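Putative lipoprotein (Clostridium perfringens ATCC 13124, PDB 4R7R) is of unknown function, a putative bacterial lipoprotein with an alpha-beta fold that may bind lipid. Local coordinates at residues K51-K54 against D55-I59. Residues are numbered along the deposited sequence; the frame is centred on the assembly and turned at random.
Sequences KSLK and DSNFI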
# COMPACT_ATOMS: atom_id res chain seq x y z
N LYS A 51 2.62 -2.20 11.03
CA LYS A 51 3.22 -2.27 12.36
C LYS A 51 4.71 -1.97 12.29
O LYS A 51 5.32 -1.57 13.29
CB LYS A 51 2.98 -3.65 12.99
CG LYS A 51 1.56 -3.87 13.50
CD LYS A 51 1.31 -5.35 13.82
CE LYS A 51 0.28 -5.57 14.94
NZ LYS A 51 -1.10 -5.15 14.57
N SER A 52 5.30 -2.17 11.12
CA SER A 52 6.74 -1.99 10.96
C SER A 52 7.10 -0.54 10.58
O SER A 52 8.27 -0.13 10.66
CB SER A 52 7.28 -2.97 9.91
OG SER A 52 7.00 -2.51 8.59
N LEU A 53 6.10 0.24 10.16
CA LEU A 53 6.36 1.63 9.74
C LEU A 53 6.81 2.52 10.89
O LEU A 53 6.16 2.62 11.94
CB LEU A 53 5.10 2.26 9.11
CG LEU A 53 4.59 1.62 7.83
CD1 LEU A 53 3.40 2.40 7.30
CD2 LEU A 53 5.70 1.51 6.81
N LYS A 54 7.94 3.19 10.67
CA LYS A 54 8.35 4.27 11.54
C LYS A 54 7.95 5.59 10.88
O LYS A 54 7.64 5.62 9.68
CB LYS A 54 9.86 4.22 11.80
CG LYS A 54 10.36 2.87 12.29
CD LYS A 54 11.83 2.65 11.93
CE LYS A 54 12.50 1.58 12.80
NZ LYS A 54 12.03 0.18 12.52
N ASP A 55 7.96 6.66 11.65
CA ASP A 55 7.53 7.97 11.16
C ASP A 55 8.39 8.52 10.02
O ASP A 55 7.90 9.28 9.18
CB ASP A 55 7.51 8.97 12.32
CG ASP A 55 6.96 8.36 13.61
OD1 ASP A 55 5.79 8.65 13.96
OD2 ASP A 55 7.72 7.58 14.25
N SER A 56 9.66 8.15 9.99
CA SER A 56 10.56 8.61 8.95
C SER A 56 10.27 7.96 7.59
O SER A 56 10.85 8.35 6.57
CB SER A 56 12.01 8.34 9.35
OG SER A 56 12.18 6.97 9.71
N ASN A 57 9.39 6.96 7.57
CA ASN A 57 8.97 6.34 6.33
C ASN A 57 8.02 7.23 5.54
O ASN A 57 7.84 7.04 4.34
CB ASN A 57 8.28 5.01 6.61
CG ASN A 57 9.24 3.96 7.15
OD1 ASN A 57 9.11 3.52 8.29
ND2 ASN A 57 10.20 3.56 6.33
N PHE A 58 7.40 8.19 6.22
CA PHE A 58 6.42 9.07 5.58
C PHE A 58 7.10 10.29 5.00
O PHE A 58 7.71 11.07 5.71
CB PHE A 58 5.36 9.49 6.59
CG PHE A 58 4.57 8.33 7.13
CD1 PHE A 58 3.48 7.84 6.43
CD2 PHE A 58 4.96 7.70 8.31
CE1 PHE A 58 2.75 6.74 6.91
CE2 PHE A 58 4.23 6.60 8.79
CZ PHE A 58 3.12 6.13 8.09
N ILE A 59 6.99 10.45 3.68
CA ILE A 59 7.63 11.58 3.02
C ILE A 59 6.61 12.53 2.39
O ILE A 59 5.41 12.25 2.37
CB ILE A 59 8.62 11.09 1.95
CG1 ILE A 59 7.88 10.31 0.86
CG2 ILE A 59 9.67 10.23 2.59
CD1 ILE A 59 8.75 9.84 -0.25
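Asn-57 turns its side chain back on Lys-54, three residues earlier, and grips that residue's backbone where the chain leaves helix 45-52 for the short, weakly bonded strand 58-59 at the edge of the antiparallel sheet. Its CB lies 3.2 Å from Lys-54 O, the carbonyl that receives the backbone N-H of Asn-57 at 3.1 Å, the donor standing about 52° above the carbonyl plane. Phe-58 N bonds likewise to Asp-55 O, giving two overlapping type I turns that form the 3-10 segment 55-57. With chi1 at -68°, CG of Asn-57 sits beside its own backbone N, which swings the amide toward Lys-54 and puts CG 3.4 Å from Lys-54 O. OD1 then accepts the N-H of Lys-54 at 2.7 Å, in the carbonyl plane of the amide, with a moderately bent N-H...O angle of 143°. The same OD1 is 2.9 Å from Lys-54 O, two acceptors with no bond between them. This resembles one half of a capping box, the N3 side chain accepting the N-cap N-H; a lysine side chain has no acceptor to complete it. At the other corner, ND2 donates to Asp-109 OD2 and Ser-106 O. Asparagine suits this buried place because one short, flat group offers both acceptor and donor, and partners at its two ends fix the amide's rotation.

Leu-53 and Phe-58 cross at about a right angle, CD1 of the leucine meeting CZ of the ring at 3.8 Å. Both also touch Leu-105 on strand 103-106 and Thr-11 on helix 9-17, so a branched aliphatic chain and a flat ring suit this mainly apolar seam between sheet and helix.

Asn-57 thus satisfies a backbone N-H and ties the turn to strand 103-106; the carboxylate of Asp-109 would be expected to polarise its amide, probably making OD1 a stronger acceptor.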